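Local coordinates for protein DNA polymerase III beta subunit (Streptococcus pyogenes, PDB 2AVT) that probably encircles DNA as a ring-shaped dimeric sliding clamp and tethers the replicative polymerase to its template, at residues L271-S282 against F329-K339. Residues are numbered along the deposited sequence; the frame is centred on the assembly and turned at random.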
loop_
_atom_site.group_PDB
_atom_site.type_symbol
_atom_site.label_atom_id
_atom_site.label_comp_id
_atom_site.label_asym_id
_atom_site.label_seq_id
_atom_site.Cartn_x
_atom_site.Cartn_y
_atom_site.Cartn_z
ATOM N N LEU A 271 -8.808 -13.446 -22.381
ATOM C CA LEU A 271 -8.324 -14.753 -21.941
ATOM C C LEU A 271 -7.688 -14.651 -20.557
ATOM O O LEU A 271 -7.794 -15.573 -19.735
ATOM C CB LEU A 271 -7.301 -15.316 -22.931
ATOM C CG LEU A 271 -6.749 -16.688 -22.528
ATOM C CD1 LEU A 271 -7.913 -17.657 -22.331
ATOM C CD2 LEU A 271 -5.789 -17.211 -23.593
ATOM N N ARG A 272 -7.019 -13.530 -20.306
ATOM C CA ARG A 272 -6.380 -13.310 -19.015
ATOM C C ARG A 272 -7.462 -13.207 -17.947
ATOM O O ARG A 272 -7.338 -13.798 -16.875
ATOM C CB ARG A 272 -5.536 -12.028 -19.039
ATOM C CG ARG A 272 -4.786 -11.744 -17.732
ATOM C CD ARG A 272 -3.717 -10.668 -17.912
ATOM N NE ARG A 272 -4.276 -9.403 -18.383
ATOM C CZ ARG A 272 -5.064 -8.616 -17.659
ATOM N NH1 ARG A 272 -5.392 -8.954 -16.416
ATOM N NH2 ARG A 272 -5.529 -7.486 -18.178
ATOM N N HIS A 273 -8.528 -12.469 -18.250
ATOM C CA HIS A 273 -9.631 -12.301 -17.312
ATOM C C HIS A 273 -10.285 -13.640 -16.992
ATOM O O HIS A 273 -10.648 -13.909 -15.843
ATOM C CB HIS A 273 -10.691 -11.341 -17.873
ATOM C CG HIS A 273 -10.245 -9.912 -17.942
ATOM N ND1 HIS A 273 -9.235 -9.407 -17.151
ATOM C CD2 HIS A 273 -10.697 -8.873 -18.683
ATOM C CE1 HIS A 273 -9.082 -8.118 -17.404
ATOM N NE2 HIS A 273 -9.957 -7.769 -18.330
ATOM N N ALA A 274 -10.436 -14.481 -18.011
ATOM C CA ALA A 274 -11.043 -15.795 -17.834
ATOM C C ALA A 274 -10.185 -16.637 -16.903
ATOM O O ALA A 274 -10.691 -17.259 -15.969
ATOM C CB ALA A 274 -11.186 -16.491 -19.180
ATOM N N MET A 275 -8.883 -16.645 -17.161
ATOM C CA MET A 275 -7.946 -17.411 -16.357
ATOM C C MET A 275 -7.840 -16.892 -14.924
ATOM O O MET A 275 -7.538 -17.657 -14.006
ATOM C CB MET A 275 -6.564 -17.398 -17.008
ATOM C CG MET A 275 -6.522 -18.073 -18.364
ATOM S SD MET A 275 -7.091 -19.779 -18.282
ATOM C CE MET A 275 -8.782 -19.592 -18.832
ATOM N N GLU A 276 -8.073 -15.598 -14.730
ATOM C CA GLU A 276 -8.005 -15.037 -13.385
ATOM C C GLU A 276 -9.143 -15.620 -12.540
ATOM O O GLU A 276 -8.964 -15.891 -11.354
ATOM C CB GLU A 276 -8.070 -13.502 -13.441
ATOM C CG GLU A 276 -6.829 -12.885 -14.096
ATOM C CD GLU A 276 -6.908 -11.376 -14.273
ATOM O OE1 GLU A 276 -8.013 -10.860 -14.530
ATOM O OE2 GLU A 276 -5.856 -10.709 -14.179
ATOM N N ARG A 277 -10.303 -15.835 -13.157
ATOM C CA ARG A 277 -11.439 -16.416 -12.452
ATOM C C ARG A 277 -11.136 -17.876 -12.149
ATOM O O ARG A 277 -11.497 -18.394 -11.091
ATOM C CB ARG A 277 -12.702 -16.362 -13.301
ATOM C CG ARG A 277 -13.172 -14.987 -13.661
ATOM C CD ARG A 277 -14.480 -15.086 -14.415
ATOM N NE ARG A 277 -14.777 -13.843 -15.111
ATOM C CZ ARG A 277 -14.169 -13.450 -16.223
ATOM N NH1 ARG A 277 -13.239 -14.210 -16.777
ATOM N NH2 ARG A 277 -14.470 -12.279 -16.761
ATOM N N ALA A 278 -10.482 -18.538 -13.096
ATOM C CA ALA A 278 -10.129 -19.938 -12.934
ATOM C C ALA A 278 -9.200 -20.086 -11.740
ATOM O O ALA A 278 -9.275 -21.068 -11.002
ATOM C CB ALA A 278 -9.448 -20.455 -14.196
ATOM N N PHE A 279 -8.328 -19.101 -11.552
ATOM C CA PHE A 279 -7.379 -19.120 -10.450
ATOM C C PHE A 279 -8.076 -18.969 -9.099
ATOM O O PHE A 279 -7.682 -19.598 -8.120
ATOM C CB PHE A 279 -6.343 -18.006 -10.618
ATOM C CG PHE A 279 -5.299 -17.983 -9.538
ATOM C CD1 PHE A 279 -4.480 -19.081 -9.328
ATOM C CD2 PHE A 279 -5.145 -16.872 -8.728
ATOM C CE1 PHE A 279 -3.524 -19.070 -8.327
ATOM C CE2 PHE A 279 -4.193 -16.850 -7.727
ATOM C CZ PHE A 279 -3.379 -17.951 -7.524
ATOM N N LEU A 280 -9.113 -18.138 -9.048
ATOM C CA LEU A 280 -9.844 -17.922 -7.801
ATOM C C LEU A 280 -10.436 -19.203 -7.221
ATOM O O LEU A 280 -10.792 -19.249 -6.041
ATOM C CB LEU A 280 -10.959 -16.889 -8.002
ATOM C CG LEU A 280 -10.482 -15.445 -8.175
ATOM C CD1 LEU A 280 -11.673 -14.527 -8.401
ATOM C CD2 LEU A 280 -9.694 -15.016 -6.942
ATOM N N ILE A 281 -10.540 -20.245 -8.041
ATOM C CA ILE A 281 -11.094 -21.507 -7.569
ATOM C C ILE A 281 -10.020 -22.581 -7.462
ATOM O O ILE A 281 -9.973 -23.334 -6.486
ATOM C CB ILE A 281 -12.211 -22.008 -8.503
ATOM C CG1 ILE A 281 -13.300 -20.941 -8.623
ATOM C CG2 ILE A 281 -12.789 -23.312 -7.976
ATOM C CD1 ILE A 281 -13.861 -20.480 -7.301
ATOM N N SER A 282 -9.149 -22.641 -8.463
ATOM C CA SER A 282 -8.083 -23.631 -8.478
ATOM C C SER A 282 -7.084 -23.353 -7.361
ATOM O O SER A 282 -6.402 -24.264 -6.880
ATOM C CB SER A 282 -7.351 -23.603 -9.827
ATOM O OG SER A 282 -6.535 -22.449 -9.950
ATOM N N PHE A 329 -3.332 -27.265 -16.881
ATOM C CA PHE A 329 -2.121 -26.563 -16.490
ATOM C C PHE A 329 -2.410 -25.598 -15.336
ATOM O O PHE A 329 -3.560 -25.250 -15.077
ATOM C CB PHE A 329 -1.605 -25.783 -17.699
ATOM C CG PHE A 329 -2.642 -24.872 -18.309
ATOM C CD1 PHE A 329 -2.809 -23.577 -17.846
ATOM C CD2 PHE A 329 -3.474 -25.327 -19.316
ATOM C CE1 PHE A 329 -3.792 -22.749 -18.376
ATOM C CE2 PHE A 329 -4.458 -24.505 -19.847
ATOM C CZ PHE A 329 -4.614 -23.214 -19.374
ATOM N N ASN A 330 -1.365 -25.166 -14.643
ATOM C CA ASN A 330 -1.542 -24.224 -13.546
ATOM C C ASN A 330 -1.822 -22.842 -14.138
ATOM O O ASN A 330 -0.944 -22.228 -14.730
ATOM C CB ASN A 330 -0.282 -24.182 -12.682
ATOM C CG ASN A 330 -0.368 -23.143 -11.580
ATOM O OD1 ASN A 330 -0.319 -21.944 -11.841
ATOM N ND2 ASN A 330 -0.513 -23.603 -10.338
ATOM N N PRO A 331 -3.053 -22.334 -13.974
ATOM C CA PRO A 331 -3.509 -21.030 -14.476
ATOM C C PRO A 331 -2.593 -19.819 -14.223
ATOM O O PRO A 331 -2.412 -18.983 -15.115
ATOM C CB PRO A 331 -4.872 -20.861 -13.811
ATOM C CG PRO A 331 -5.342 -22.262 -13.622
ATOM C CD PRO A 331 -4.098 -22.975 -13.158
ATOM N N THR A 332 -2.033 -19.711 -13.019
ATOM C CA THR A 332 -1.149 -18.588 -12.687
ATOM C C THR A 332 -0.070 -18.387 -13.749
ATOM O O THR A 332 0.299 -17.263 -14.072
ATOM C CB THR A 332 -0.439 -18.797 -11.337
ATOM O OG1 THR A 332 -1.412 -18.836 -10.289
ATOM C CG2 THR A 332 0.532 -17.658 -11.067
ATOM N N TYR A 333 0.424 -19.495 -14.289
ATOM C CA TYR A 333 1.453 -19.467 -15.315
ATOM C C TYR A 333 0.951 -18.791 -16.593
ATOM O O TYR A 333 1.649 -17.970 -17.186
ATOM C CB TYR A 333 1.906 -20.894 -15.607
ATOM C CG TYR A 333 2.646 -21.541 -14.455
ATOM C CD1 TYR A 333 2.995 -20.809 -13.327
ATOM C CD2 TYR A 333 3.052 -22.867 -14.524
ATOM C CE1 TYR A 333 3.732 -21.377 -12.307
ATOM C CE2 TYR A 333 3.789 -23.441 -13.511
ATOM C CZ TYR A 333 4.130 -22.692 -12.407
ATOM O OH TYR A 333 4.897 -23.259 -11.416
ATOM N N LEU A 334 -0.264 -19.135 -17.007
ATOM C CA LEU A 334 -0.846 -18.550 -18.205
ATOM C C LEU A 334 -1.156 -17.080 -17.957
ATOM O O LEU A 334 -0.911 -16.225 -18.816
ATOM C CB LEU A 334 -2.129 -19.291 -18.594
ATOM C CG LEU A 334 -2.834 -18.766 -19.848
ATOM C CD1 LEU A 334 -1.834 -18.678 -21.008
ATOM C CD2 LEU A 334 -3.985 -19.685 -20.206
ATOM N N ILE A 335 -1.693 -16.789 -16.775
ATOM C CA ILE A 335 -2.026 -15.421 -16.405
ATOM C C ILE A 335 -0.799 -14.525 -16.539
ATOM O O ILE A 335 -0.853 -13.472 -17.167
ATOM C CB ILE A 335 -2.572 -15.358 -14.954
ATOM C CG1 ILE A 335 -3.879 -16.156 -14.866
ATOM C CG2 ILE A 335 -2.804 -13.903 -14.540
ATOM C CD1 ILE A 335 -4.530 -16.148 -13.498
ATOM N N GLU A 336 0.314 -14.954 -15.961
ATOM C CA GLU A 336 1.543 -14.186 -16.028
ATOM C C GLU A 336 2.099 -14.071 -17.457
ATOM O O GLU A 336 2.658 -13.036 -17.833
ATOM C CB GLU A 336 2.576 -14.799 -15.077
ATOM C CG GLU A 336 2.301 -14.435 -13.615
ATOM C CD GLU A 336 3.145 -15.208 -12.623
ATOM O OE1 GLU A 336 4.341 -15.429 -12.895
ATOM O OE2 GLU A 336 2.610 -15.579 -11.555
ATOM N N SER A 337 1.940 -15.125 -18.257
ATOM C CA SER A 337 2.412 -15.095 -19.640
ATOM C C SER A 337 1.600 -14.081 -20.439
ATOM O O SER A 337 2.140 -13.354 -21.270
ATOM C CB SER A 337 2.287 -16.476 -20.290
ATOM O OG SER A 337 3.306 -17.351 -19.831
ATOM N N LEU A 338 0.298 -14.033 -20.179
ATOM C CA LEU A 338 -0.579 -13.107 -20.881
ATOM C C LEU A 338 -0.309 -11.657 -20.465
ATOM O O LEU A 338 -0.413 -10.734 -21.275
ATOM C CB LEU A 338 -2.041 -13.484 -20.621
ATOM C CG LEU A 338 -2.416 -14.891 -21.128
ATOM C CD1 LEU A 338 -3.818 -15.276 -20.672
ATOM C CD2 LEU A 338 -2.319 -14.916 -22.654
ATOM N N LYS A 339 0.053 -11.458 -19.204
ATOM C CA LYS A 339 0.330 -10.116 -18.718
ATOM C C LYS A 339 1.539 -9.567 -19.468
ATOM O O LYS A 339 1.623 -8.368 -19.736
ATOM C CB LYS A 339 0.597 -10.150 -17.207
ATOM C CG LYS A 339 0.711 -8.776 -16.560
ATOM C CD LYS A 339 0.721 -8.873 -15.037
ATOM C CE LYS A 339 0.800 -7.495 -14.394
ATOM N NZ LYS A 339 0.708 -7.568 -12.902
#
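The paired helices of the C-terminal clamp domain meet here, and Ile-335 of 331-339 enters 271-282 as a knob in a hole made by Arg-272, Met-275, Glu-276 and Phe-279. Its CG1 lies anti to the carbonyl carbon (chi1 -63°), and the chain runs on extended. This lays Ile-335 CD1 against the backbone, 3.4 Å from Met-275 O and 3.7 Å from Glu-276 CA. Ile-335 CG1 rests 3.7 Å from Met-275 CB.

Bends at chi2 and chi3 turn the Met-275 chain along Leu-334 toward Phe-329. Met-275 CG meets Leu-334 CD2 at 3.5 Å, the two side chains crossing at a slant. Met-275 SD comes up to the edge of the Phe-329 ring, near the ring plane. The helices run roughly antiparallel, at 152°, with axes 9.0 Å apart. In sliding clamps such helices line the central channel through which DNA passes. The strands 290-295 and 298-305 back the pair: Pro-331 and Ala-278 touch Val-290, and Met-275 touches Ala-301.

Towards the start of 271-282, Leu-338 CD1 packs 3.6 Å from Arg-272 CA. Leu-338 CD1 also meets Leu-271 CG at 3.7 Å, with the leucine side chains crossing at about a right angle. Arg-272 NH1 forms a salt bridge and weak hydrogen bond with Glu-276 OE2, which lies at the guanidinium edge, in plane. His-273 ND1 donates to Glu-276 OE1 from above the carboxylate plane.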